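Local structure of acetolactate synthase isozyme 1 large subunit (6LPI) at residues E198-D203 / V321-D326; P214-G219 / A236-T241; R230-K235 / Q333-V338; D277-L282 / P299-I304. The protein belongs to the thiamine diphosphate-dependent enzyme family and binds flavin-adenine dinucleotide, thiamine diphosphate and a magnesium ion. All blocks are in the same frame, centred on the assembly; numbering follows the deposited sequence.

Interaction 1. Residues E198-D203 / V321-D326; sequences EESIRD and VAIQAD. With FAD (flavin-adenine dinucleotide), chain I.
Ile201 and Ile323 meet by their outermost methyls, CD1 to CD1 at 4.1 Å, with the two side chains crossing at about a right angle. Ile201 starts out from the helix away from strand 321-324, but the turn at chi2 (88°) carries its CD1 back toward the strand. Ile323 starts toward the helix, and its CG1 lies 4.1 Å from Ser200 CB. Val321, two residues earlier on the strand, spans Ser200 and Asp203: its CG1 lies 3.9 Å from Ser200 O and its CG2 4.2 Å from Asp203 CB. No hydrogen bond spans the two segments; helix and strand are held by van der Waals packing alone.

Their short axes approach to 8.8 Å at 134°, the layering of a helix on a parallel sheet in the Rossmann-like central domain, where 321-324 is the outermost strand. Val330 and Leu334 of helix 327-334 pack against Ile323 and Ile201 respectively, and Phe196 touches both isoleucines.

The far end of the segment, at Asp326, reaches the cofactor. Asp326 takes a hydrogen bond from the amino group of the flavin-adenine dinucleotide adenine, N6A to OD1 at 3.0 Å, with a bent N-H...O angle of 145°. The other oxygen of the same carboxylate, OD2, acts as the N-cap of helix 327-334 by accepting the backbone N-H of Asp329.

Interaction 2. Residues P214-G219 / A236-T241; sequences PVLYLG and AQLPTT
Leu216 and Thr240, and Tyr217 and Thr241, are paired as neighbours in parallel strands, joined through helix 226-235 in a beta-alpha-beta unit of the Rossmann-like central domain; Gly219, just past strand 214-218, touches flavin-adenine dinucleotide. Three backbone bonds stitch the strands. Leu216 N donates to Pro239 O at 2.8 Å, nearly straight at 172°; Leu216 O receives Thr241 N at 2.8 Å; and Leu218 N donates to Thr241 O at 2.9 Å. Leu216 thus spends both its N-H and its carbonyl on this neighbour, while Val215 and Tyr217 turn theirs to strand 278-282 on the other edge. Pro239 has no N-H to give but supplies its carbonyl.

The threonine hydroxyls are satisfied away from the contact: Thr240 OG1 reaches Leu256 O and Thr241 OG1 reaches Gly259 O, each giving its proton to a carbonyl. Pro214 O is taken by the indole NE1 of Trp346.

The threonine methyls are left for apolar packing. Thr240 CG2 lies side by side with Leu216, 3.5 Å from its CD2. In Thr241 the hydroxyl stands anti to the backbone N (chi1 -173°), which leaves CG2 between that N and the carbonyl carbon, 4.0 Å from Tyr217 CB. Leu238 follows the Schellman end of helix 226-235; its side chain and that of Pro214 cross at about a right angle, Leu238 CD2 3.6 Å from Pro214 CG.

Interaction 3. Residues R230-K235 / Q333-V338; sequences RELAEK and QLIPLV
Ile335 wedges against three side chains of helix 226-235, and Glu231 and Lys235 share its CG2. Its CG1 lies 3.9 Å from Leu232 CB, its CD1 comes 3.8 Å from Glu231 OE1, and its CG2 lies against CD and CE of Lys235, 3.9 Å from CE. Glu231 runs straight out, with CG anti to the backbone N (chi1 -176°) and the chain extended beyond, which lays its methylene and carboxyl carbons beside the isoleucine: Glu231 CG is 4.1 Å from Ile335 CG2. The carboxylate oxygens lie beside the Ile335 methyls.

The packing joins the C-terminal part of helix 226-235, which lies over strand 214-218 through Leu232 and Leu216, to the end of helix 327-334. Both are helices of the layer covering the parallel sheet of the Rossmann-like central domain, and helix 198-210 touches the second of them through Ile201 and Ala205 on Leu334. Past Leu334 the chain winds into a tighter 3-10 turn, with Val338 N bonded to Ile335 O at 3.0 Å, and this turn brings Val338 to the same helix.

There Leu232 crosses Val338 at about a right angle, CD1 to CG2 at 4.1 Å. Lys235 is bent at chi2 and chi4, which curls its amino end over the turn and puts NZ 3.1 Å from Val338 O.

Interaction 4. Residues D277-L282 / P299-I304; sequences DLLIVL and PNAKII
Strands 278-282 and 302-307 are parallel neighbours of the Rossmann-like sheet, linked by a beta-alpha-beta crossover through helix 288-291, and their short axes lie 4.8 Å apart at 18°. Four backbone bonds tie them. Leu279 is gripped from both ends: its N donates to Lys302 O at 3.0 Å, and its O accepts Ile304 N at 3.0 Å. Val281 N then reaches Ile304 O at 2.8 Å. At the start of the strands Lys302 N approaches Asp277 O from above the carbonyl plane, 50° out of it, where the regular pattern is only beginning. The Asp277 carboxylate receives the backbone N-H of Lys212 at OD2 and of Arg213 at OD1.

On one face Leu279 and Ile303 lie side by side, with Leu279 CG set between its backbone N and carbonyl carbon (chi1 43°), from where CD1 reaches Ile303 CG1 at 3.7 Å; Val281 packs on Ile303 beyond. On the other, Leu278 leans toward the partner strand, its CD1 3.7 Å from Ile304 CG1, and Lys302 touches it with CB while its amino end leads away. The backbone polar groups thus pair strand to strand, while Leu278 and Ile280 pack on both Ile304 and helix 198-210.

In the fold
All four contacts lie in the Rossmann-like central domain, about its six-stranded parallel sheet in the order 257-260, 240-242, 214-218, 278-282, 302-307, 321-324. Interactions 2 and 4, centres about 10 Å apart, are strand pairs joined through the 214-218 and 278-282 neighbours; interaction 1 adds edge strand 321-324 beside 302-307, about 14 Å from interaction 4. Interaction 3 sits in the helical layer, about 11 Å from interaction 2 and 14 Å from interaction 1, touching both. Along the chain, interactions 2 and 4 follow in series inside the loop closed by interaction 1, whereas interaction 3 crosses it. Distant sequence thus closes into one domain, with Gly219 and Asp326 at the flavin-adenine dinucleotide site.

Interaction 1. Residues E198-D203 / V321-D326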
# COMPACT_ATOMS: atom_id res chain seq x y z
N GLU B 198 -2.16 -6.87 -29.06
CA GLU B 198 -1.63 -8.22 -29.21
C GLU B 198 -0.18 -8.20 -29.71
O GLU B 198 0.59 -9.12 -29.42
CB GLU B 198 -2.53 -9.02 -30.16
CG GLU B 198 -2.24 -10.51 -30.27
CD GLU B 198 -2.42 -11.04 -31.69
OE1 GLU B 198 -2.18 -12.25 -31.91
OE2 GLU B 198 -2.80 -10.26 -32.58
N GLU B 199 0.22 -7.14 -30.44
CA GLU B 199 1.61 -7.04 -30.86
C GLU B 199 2.54 -6.92 -29.66
O GLU B 199 3.65 -7.47 -29.66
CB GLU B 199 1.79 -5.84 -31.80
CG GLU B 199 3.14 -5.13 -31.62
CD GLU B 199 3.53 -4.16 -32.75
OE1 GLU B 199 2.64 -3.44 -33.26
OE2 GLU B 199 4.73 -4.13 -33.10
N SER B 200 2.12 -6.18 -28.64
CA SER B 200 2.87 -6.06 -27.40
C SER B 200 3.11 -7.42 -26.74
O SER B 200 4.24 -7.74 -26.35
CB SER B 200 2.11 -5.15 -26.47
OG SER B 200 1.69 -4.02 -27.19
N ILE B 201 2.04 -8.20 -26.54
CA ILE B 201 2.17 -9.54 -25.96
C ILE B 201 3.06 -10.43 -26.83
O ILE B 201 3.88 -11.19 -26.31
CB ILE B 201 0.78 -10.17 -25.73
CG1 ILE B 201 0.07 -9.49 -24.57
CG2 ILE B 201 0.88 -11.66 -25.47
CD1 ILE B 201 -0.71 -8.31 -24.97
N ARG B 202 2.93 -10.33 -28.16
CA ARG B 202 3.82 -11.09 -29.03
C ARG B 202 5.28 -10.68 -28.81
O ARG B 202 6.17 -11.54 -28.69
CB ARG B 202 3.42 -10.91 -30.50
CG ARG B 202 2.14 -11.63 -30.86
CD ARG B 202 2.42 -13.02 -31.36
NE ARG B 202 1.18 -13.72 -31.71
CZ ARG B 202 1.12 -14.97 -32.14
NH1 ARG B 202 -0.06 -15.52 -32.44
NH2 ARG B 202 2.24 -15.68 -32.27
N ASP B 203 5.55 -9.37 -28.73
CA ASP B 203 6.92 -8.90 -28.63
C ASP B 203 7.54 -9.29 -27.31
O ASP B 203 8.72 -9.66 -27.26
CB ASP B 203 6.95 -7.39 -28.76
CG ASP B 203 6.62 -6.90 -30.14
OD1 ASP B 203 6.73 -7.70 -31.10
OD2 ASP B 203 6.27 -5.71 -30.27
N VAL B 321 9.29 -2.98 -23.65
CA VAL B 321 7.90 -3.27 -23.92
C VAL B 321 7.13 -2.85 -22.68
O VAL B 321 7.44 -3.30 -21.57
CB VAL B 321 7.67 -4.76 -24.24
CG1 VAL B 321 6.18 -5.10 -24.21
CG2 VAL B 321 8.28 -5.09 -25.57
N ALA B 322 6.15 -1.98 -22.86
CA ALA B 322 5.34 -1.44 -21.78
C ALA B 322 3.88 -1.75 -22.09
O ALA B 322 3.37 -1.37 -23.15
CB ALA B 322 5.55 0.07 -21.63
N ILE B 323 3.22 -2.42 -21.16
CA ILE B 323 1.81 -2.73 -21.26
C ILE B 323 1.12 -2.07 -20.08
O ILE B 323 1.54 -2.28 -18.93
CB ILE B 323 1.56 -4.25 -21.18
CG1 ILE B 323 2.24 -4.96 -22.33
CG2 ILE B 323 0.05 -4.56 -21.13
CD1 ILE B 323 1.36 -5.18 -23.42
N GLN B 324 0.07 -1.32 -20.35
CA GLN B 324 -0.75 -0.78 -19.27
C GLN B 324 -1.95 -1.70 -19.21
O GLN B 324 -2.87 -1.59 -20.03
CB GLN B 324 -1.18 0.66 -19.52
CG GLN B 324 -2.10 1.09 -18.43
CD GLN B 324 -2.97 2.22 -18.83
OE1 GLN B 324 -2.93 2.67 -19.97
NE2 GLN B 324 -3.75 2.73 -17.88
N ALA B 325 -1.95 -2.59 -18.24
CA ALA B 325 -3.02 -3.57 -18.17
C ALA B 325 -3.01 -4.23 -16.81
O ALA B 325 -2.11 -4.01 -15.99
CB ALA B 325 -2.86 -4.62 -19.26
N ASP B 326 -4.05 -5.02 -16.57
CA ASP B 326 -4.07 -5.93 -15.43
C ASP B 326 -3.18 -7.14 -15.71
O ASP B 326 -3.23 -7.72 -16.80
CB ASP B 326 -5.50 -6.35 -15.15
CG ASP B 326 -5.56 -7.55 -14.26
OD1 ASP B 326 -5.64 -7.36 -13.03
OD2 ASP B 326 -5.51 -8.67 -14.81
PA FAD I . 3.70 -1.57 -4.68
O1A FAD I . 3.32 -2.64 -3.74
O2A FAD I . 3.30 -0.16 -4.32
O5B FAD I . 3.04 -2.08 -6.02
C5B FAD I . 1.99 -1.34 -6.68
C4B FAD I . 2.27 -1.37 -8.15
O4B FAD I . 1.53 -2.45 -8.79
C3B FAD I . 1.88 -0.11 -8.91
O3B FAD I . 2.85 0.14 -9.93
C2B FAD I . 0.48 -0.47 -9.42
O2B FAD I . 0.03 0.30 -10.52
C1B FAD I . 0.74 -1.91 -9.83
N9A FAD I . -0.45 -2.74 -9.98
C8A FAD I . -1.45 -2.94 -9.08
N7A FAD I . -2.39 -3.77 -9.50
C5A FAD I . -1.97 -4.13 -10.77
C6A FAD I . -2.52 -4.97 -11.75
N6A FAD I . -3.67 -5.63 -11.60
N1A FAD I . -1.85 -5.10 -12.92
C2A FAD I . -0.71 -4.43 -13.08
N3A FAD I . -0.08 -3.62 -12.22
C4A FAD I . -0.77 -3.50 -11.08
N1 FAD I . 11.22 -3.26 -0.65
C2 FAD I . 12.02 -4.08 -1.38
O2 FAD I . 11.68 -4.48 -2.49
N3 FAD I . 13.24 -4.49 -0.87
C4 FAD I . 13.76 -4.13 0.36
O4 FAD I . 14.86 -4.56 0.70
C4X FAD I . 12.90 -3.25 1.12
N5 FAD I . 13.31 -2.86 2.31
C5X FAD I . 12.47 -2.02 3.05
C6 FAD I . 12.88 -1.60 4.31
C7 FAD I . 12.06 -0.78 5.09
C7M FAD I . 12.54 -0.33 6.44
C8 FAD I . 10.82 -0.36 4.59
C8M FAD I . 9.92 0.54 5.40
C9 FAD I . 10.41 -0.78 3.32
C9A FAD I . 11.23 -1.60 2.55
N10 FAD I . 10.84 -2.04 1.26
C10 FAD I . 11.65 -2.86 0.53
C1' FAD I . 9.56 -1.64 0.69
C2' FAD I . 9.68 -0.47 -0.28
O2' FAD I . 9.69 0.76 0.44
C3' FAD I . 8.49 -0.47 -1.23
O3' FAD I . 7.28 -0.42 -0.48
C4' FAD I . 8.43 -1.67 -2.16
O4' FAD I . 9.75 -2.01 -2.56
C5' FAD I . 7.59 -1.40 -3.39
O5' FAD I . 7.20 -2.66 -3.98
P FAD I . 6.27 -2.69 -5.22
O1P FAD I . 7.08 -2.29 -6.45
O2P FAD I . 5.61 -3.88 -5.24
O3P FAD I . 5.27 -1.55 -4.89

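Interaction 2. Residues P214-G219 / A236-T241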
# COMPACT_ATOMS: atom_id res chain seq x y z
N PRO B 214 16.82 -14.46 -18.09
CA PRO B 214 15.71 -13.64 -17.61
C PRO B 214 15.45 -13.85 -16.12
O PRO B 214 15.71 -14.90 -15.54
CB PRO B 214 14.52 -14.15 -18.44
CG PRO B 214 14.82 -15.61 -18.58
CD PRO B 214 16.34 -15.74 -18.65
N VAL B 215 14.92 -12.79 -15.51
CA VAL B 215 14.41 -12.87 -14.15
C VAL B 215 13.04 -12.24 -14.15
O VAL B 215 12.75 -11.32 -14.93
CB VAL B 215 15.31 -12.18 -13.09
CG1 VAL B 215 16.77 -12.48 -13.32
CG2 VAL B 215 15.00 -10.71 -13.02
N LEU B 216 12.16 -12.81 -13.33
CA LEU B 216 10.80 -12.33 -13.16
C LEU B 216 10.76 -11.54 -11.86
O LEU B 216 11.18 -12.03 -10.81
CB LEU B 216 9.82 -13.50 -13.19
CG LEU B 216 8.35 -13.37 -12.83
CD1 LEU B 216 7.66 -12.55 -13.88
CD2 LEU B 216 7.72 -14.74 -12.80
N TYR B 217 10.38 -10.29 -11.96
CA TYR B 217 10.44 -9.34 -10.86
C TYR B 217 9.00 -8.99 -10.47
O TYR B 217 8.30 -8.27 -11.18
CB TYR B 217 11.29 -8.15 -11.32
CG TYR B 217 11.26 -6.87 -10.53
CD1 TYR B 217 10.79 -6.81 -9.23
CD2 TYR B 217 11.67 -5.70 -11.12
CE1 TYR B 217 10.77 -5.62 -8.54
CE2 TYR B 217 11.64 -4.51 -10.45
CZ TYR B 217 11.19 -4.48 -9.16
OH TYR B 217 11.17 -3.28 -8.50
N LEU B 218 8.54 -9.54 -9.35
CA LEU B 218 7.17 -9.40 -8.88
C LEU B 218 7.02 -8.31 -7.83
O LEU B 218 7.87 -8.16 -6.95
CB LEU B 218 6.65 -10.71 -8.32
CG LEU B 218 6.89 -11.87 -9.25
CD1 LEU B 218 6.25 -13.14 -8.63
CD2 LEU B 218 6.22 -11.47 -10.56
N GLY B 219 5.91 -7.58 -7.94
CA GLY B 219 5.55 -6.55 -6.98
C GLY B 219 4.15 -6.77 -6.43
O GLY B 219 3.48 -7.76 -6.74
N ALA B 236 8.30 -21.14 -18.14
CA ALA B 236 9.53 -20.60 -18.69
C ALA B 236 10.72 -20.82 -17.78
O ALA B 236 11.85 -20.49 -18.17
CB ALA B 236 9.37 -19.10 -18.99
N GLN B 237 10.49 -21.37 -16.59
CA GLN B 237 11.53 -21.63 -15.59
C GLN B 237 12.35 -20.37 -15.29
O GLN B 237 13.58 -20.34 -15.37
CB GLN B 237 12.41 -22.79 -16.06
CG GLN B 237 11.68 -24.07 -15.94
CD GLN B 237 11.82 -24.64 -14.56
OE1 GLN B 237 12.92 -24.88 -14.07
NE2 GLN B 237 10.69 -24.80 -13.89
N LEU B 238 11.65 -19.37 -14.87
CA LEU B 238 12.23 -18.06 -14.60
C LEU B 238 12.67 -17.98 -13.15
O LEU B 238 11.88 -18.30 -12.25
CB LEU B 238 11.20 -16.98 -14.87
CG LEU B 238 10.64 -17.07 -16.28
CD1 LEU B 238 9.67 -15.93 -16.52
CD2 LEU B 238 11.76 -17.09 -17.32
N PRO B 239 13.91 -17.61 -12.87
CA PRO B 239 14.24 -17.14 -11.52
C PRO B 239 13.33 -15.97 -11.18
O PRO B 239 13.18 -15.03 -11.96
CB PRO B 239 15.71 -16.72 -11.64
CG PRO B 239 16.26 -17.63 -12.70
CD PRO B 239 15.12 -17.92 -13.66
N THR B 240 12.65 -16.05 -10.04
CA THR B 240 11.68 -15.02 -9.66
C THR B 240 12.06 -14.35 -8.35
O THR B 240 12.32 -15.02 -7.35
CB THR B 240 10.28 -15.61 -9.56
OG1 THR B 240 10.24 -16.44 -8.40
CG2 THR B 240 9.99 -16.47 -10.75
N THR B 241 12.15 -13.03 -8.38
CA THR B 241 12.40 -12.23 -7.20
C THR B 241 11.13 -11.46 -6.85
O THR B 241 10.34 -11.10 -7.73
CB THR B 241 13.58 -11.26 -7.43
OG1 THR B 241 13.91 -10.60 -6.20
CG2 THR B 241 13.24 -10.21 -8.47

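Interaction 3. Residues R230-K235 / Q333-V338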
# COMPACT_ATOMS: atom_id res chain seq x y z
N ARG B 230 2.47 -18.11 -11.04
CA ARG B 230 3.15 -19.38 -10.82
C ARG B 230 3.29 -20.16 -12.12
O ARG B 230 4.37 -20.66 -12.44
CB ARG B 230 2.36 -20.20 -9.78
CG ARG B 230 3.12 -21.40 -9.21
CD ARG B 230 2.23 -22.30 -8.36
NE ARG B 230 3.00 -23.38 -7.71
CZ ARG B 230 3.31 -23.42 -6.41
NH1 ARG B 230 2.92 -22.45 -5.59
NH2 ARG B 230 4.02 -24.44 -5.95
N GLU B 231 2.21 -20.24 -12.90
CA GLU B 231 2.24 -20.97 -14.15
C GLU B 231 3.33 -20.43 -15.06
O GLU B 231 4.12 -21.20 -15.60
CB GLU B 231 0.87 -20.89 -14.83
CG GLU B 231 0.75 -21.70 -16.10
CD GLU B 231 -0.64 -21.62 -16.70
OE1 GLU B 231 -1.43 -20.76 -16.26
OE2 GLU B 231 -0.97 -22.45 -17.58
N LEU B 232 3.42 -19.11 -15.17
CA LEU B 232 4.46 -18.50 -16.00
C LEU B 232 5.84 -18.79 -15.46
O LEU B 232 6.73 -19.24 -16.20
CB LEU B 232 4.25 -17.00 -16.09
CG LEU B 232 5.46 -16.32 -16.71
CD1 LEU B 232 5.47 -16.43 -18.24
CD2 LEU B 232 5.53 -14.88 -16.25
N ALA B 233 6.04 -18.56 -14.16
CA ALA B 233 7.36 -18.75 -13.58
C ALA B 233 7.86 -20.17 -13.81
O ALA B 233 9.03 -20.37 -14.16
CB ALA B 233 7.33 -18.43 -12.08
N GLU B 234 6.98 -21.15 -13.67
CA GLU B 234 7.41 -22.53 -13.80
C GLU B 234 7.54 -22.98 -15.24
O GLU B 234 8.48 -23.72 -15.57
CB GLU B 234 6.44 -23.44 -13.06
CG GLU B 234 6.56 -23.28 -11.55
CD GLU B 234 5.45 -23.95 -10.82
OE1 GLU B 234 5.44 -23.90 -9.58
OE2 GLU B 234 4.55 -24.50 -11.49
N LYS B 235 6.66 -22.51 -16.11
CA LYS B 235 6.73 -22.89 -17.52
C LYS B 235 8.04 -22.45 -18.14
O LYS B 235 8.83 -23.28 -18.60
CB LYS B 235 5.54 -22.29 -18.28
CG LYS B 235 5.51 -22.48 -19.79
CD LYS B 235 4.07 -22.61 -20.21
CE LYS B 235 3.85 -22.13 -21.61
NZ LYS B 235 3.91 -23.16 -22.68
N GLN B 333 -3.09 -13.83 -21.84
CA GLN B 333 -2.83 -13.82 -23.27
C GLN B 333 -1.37 -14.14 -23.60
O GLN B 333 -1.04 -14.29 -24.78
CB GLN B 333 -3.25 -12.45 -23.81
CG GLN B 333 -4.65 -12.45 -24.44
CD GLN B 333 -5.00 -11.09 -25.02
OE1 GLN B 333 -4.38 -10.60 -25.96
NE2 GLN B 333 -6.04 -10.46 -24.45
N LEU B 334 -0.50 -14.29 -22.60
CA LEU B 334 0.93 -14.45 -22.83
C LEU B 334 1.46 -15.85 -22.57
O LEU B 334 2.31 -16.32 -23.33
CB LEU B 334 1.72 -13.48 -21.96
CG LEU B 334 3.26 -13.60 -22.06
CD1 LEU B 334 3.78 -13.12 -23.41
CD2 LEU B 334 3.97 -12.85 -20.93
N ILE B 335 0.98 -16.53 -21.53
CA ILE B 335 1.55 -17.84 -21.19
C ILE B 335 1.50 -18.82 -22.35
O ILE B 335 2.51 -19.49 -22.60
CB ILE B 335 0.90 -18.38 -19.91
CG1 ILE B 335 1.35 -17.55 -18.71
CG2 ILE B 335 1.33 -19.79 -19.68
CD1 ILE B 335 0.48 -17.70 -17.51
N PRO B 336 0.41 -18.95 -23.11
CA PRO B 336 0.42 -19.91 -24.24
C PRO B 336 1.40 -19.56 -25.34
O PRO B 336 1.63 -20.39 -26.23
CB PRO B 336 -1.03 -19.87 -24.75
CG PRO B 336 -1.58 -18.60 -24.27
CD PRO B 336 -0.93 -18.36 -22.94
N LEU B 337 1.95 -18.36 -25.36
CA LEU B 337 2.93 -17.97 -26.36
C LEU B 337 4.36 -18.06 -25.85
O LEU B 337 5.29 -17.84 -26.64
CB LEU B 337 2.63 -16.56 -26.87
CG LEU B 337 1.41 -16.56 -27.79
CD1 LEU B 337 0.11 -16.17 -27.07
CD2 LEU B 337 1.65 -15.68 -28.97
N VAL B 338 4.55 -18.37 -24.57
CA VAL B 338 5.88 -18.46 -23.97
C VAL B 338 6.34 -19.90 -24.06
O VAL B 338 5.66 -20.80 -23.57
CB VAL B 338 5.86 -18.00 -22.51
CG1 VAL B 338 7.16 -18.42 -21.81
CG2 VAL B 338 5.56 -16.51 -22.38

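Interaction 4. Residues D277-L282 / P299-I304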
# COMPACT_ATOMS: atom_id res chain seq x y z
N ASP B 277 19.87 -10.43 -18.50
CA ASP B 277 19.76 -9.73 -19.78
C ASP B 277 18.34 -9.32 -20.14
O ASP B 277 18.16 -8.57 -21.10
CB ASP B 277 20.36 -10.59 -20.93
CG ASP B 277 19.55 -11.86 -21.23
OD1 ASP B 277 18.62 -12.21 -20.48
OD2 ASP B 277 19.87 -12.53 -22.25
N LEU B 278 17.34 -9.76 -19.39
CA LEU B 278 15.97 -9.28 -19.54
C LEU B 278 15.23 -9.47 -18.23
O LEU B 278 15.30 -10.55 -17.64
CB LEU B 278 15.23 -10.05 -20.64
CG LEU B 278 13.72 -9.85 -20.66
CD1 LEU B 278 13.37 -8.62 -21.50
CD2 LEU B 278 13.07 -11.11 -21.17
N LEU B 279 14.55 -8.44 -17.75
CA LEU B 279 13.72 -8.60 -16.57
C LEU B 279 12.28 -8.30 -16.92
O LEU B 279 11.99 -7.35 -17.66
CB LEU B 279 14.20 -7.82 -15.33
CG LEU B 279 14.72 -6.44 -15.10
CD1 LEU B 279 13.55 -5.56 -14.99
CD2 LEU B 279 15.45 -6.46 -13.79
N ILE B 280 11.40 -9.19 -16.47
CA ILE B 280 9.96 -9.12 -16.65
C ILE B 280 9.35 -8.56 -15.38
O ILE B 280 9.33 -9.23 -14.34
CB ILE B 280 9.36 -10.50 -16.96
CG1 ILE B 280 10.19 -11.26 -18.01
CG2 ILE B 280 7.89 -10.38 -17.27
CD1 ILE B 280 11.04 -12.35 -17.43
N VAL B 281 8.90 -7.32 -15.43
CA VAL B 281 8.45 -6.63 -14.23
C VAL B 281 6.93 -6.61 -14.25
O VAL B 281 6.31 -5.95 -15.09
CB VAL B 281 9.03 -5.21 -14.18
CG1 VAL B 281 8.78 -4.59 -12.82
CG2 VAL B 281 10.48 -5.25 -14.53
N LEU B 282 6.32 -7.33 -13.31
CA LEU B 282 4.88 -7.36 -13.17
C LEU B 282 4.52 -6.80 -11.81
O LEU B 282 4.99 -7.31 -10.79
CB LEU B 282 4.34 -8.77 -13.31
CG LEU B 282 4.92 -9.53 -14.49
CD1 LEU B 282 4.44 -10.97 -14.49
CD2 LEU B 282 4.47 -8.81 -15.74
N PRO B 299 21.97 -2.99 -15.75
CA PRO B 299 22.19 -2.15 -16.93
C PRO B 299 22.04 -2.94 -18.22
O PRO B 299 21.41 -2.45 -19.16
CB PRO B 299 23.63 -1.63 -16.75
CG PRO B 299 23.97 -1.90 -15.30
CD PRO B 299 23.19 -3.10 -14.91
N ASN B 300 22.55 -4.17 -18.26
CA ASN B 300 22.53 -4.95 -19.49
C ASN B 300 21.21 -5.68 -19.71
O ASN B 300 21.17 -6.62 -20.51
CB ASN B 300 23.68 -5.94 -19.50
CG ASN B 300 24.97 -5.26 -19.76
OD1 ASN B 300 24.98 -4.20 -20.40
ND2 ASN B 300 26.07 -5.83 -19.27
N ALA B 301 20.13 -5.22 -19.11
CA ALA B 301 18.87 -5.93 -19.18
C ALA B 301 17.87 -5.10 -19.95
O ALA B 301 17.70 -3.90 -19.68
CB ALA B 301 18.31 -6.24 -17.77
N LYS B 302 17.27 -5.72 -20.95
CA LYS B 302 16.08 -5.16 -21.56
C LYS B 302 14.94 -5.39 -20.59
O LYS B 302 14.97 -6.31 -19.77
CB LYS B 302 15.81 -5.78 -22.92
CG LYS B 302 16.94 -5.58 -23.90
CD LYS B 302 16.45 -5.23 -25.27
CE LYS B 302 17.58 -4.63 -26.08
NZ LYS B 302 18.14 -3.48 -25.33
N ILE B 303 13.94 -4.53 -20.64
CA ILE B 303 12.89 -4.55 -19.63
C ILE B 303 11.53 -4.67 -20.29
O ILE B 303 11.22 -3.95 -21.25
CB ILE B 303 12.96 -3.31 -18.72
CG1 ILE B 303 14.26 -3.36 -17.88
CG2 ILE B 303 11.69 -3.19 -17.87
CD1 ILE B 303 14.49 -2.17 -17.01
N ILE B 304 10.72 -5.57 -19.74
CA ILE B 304 9.29 -5.59 -19.99
C ILE B 304 8.62 -5.18 -18.69
O ILE B 304 9.00 -5.63 -17.60
CB ILE B 304 8.81 -6.97 -20.46
CG1 ILE B 304 9.83 -7.62 -21.38
CG2 ILE B 304 7.46 -6.86 -21.15
CD1 ILE B 304 9.50 -9.06 -21.71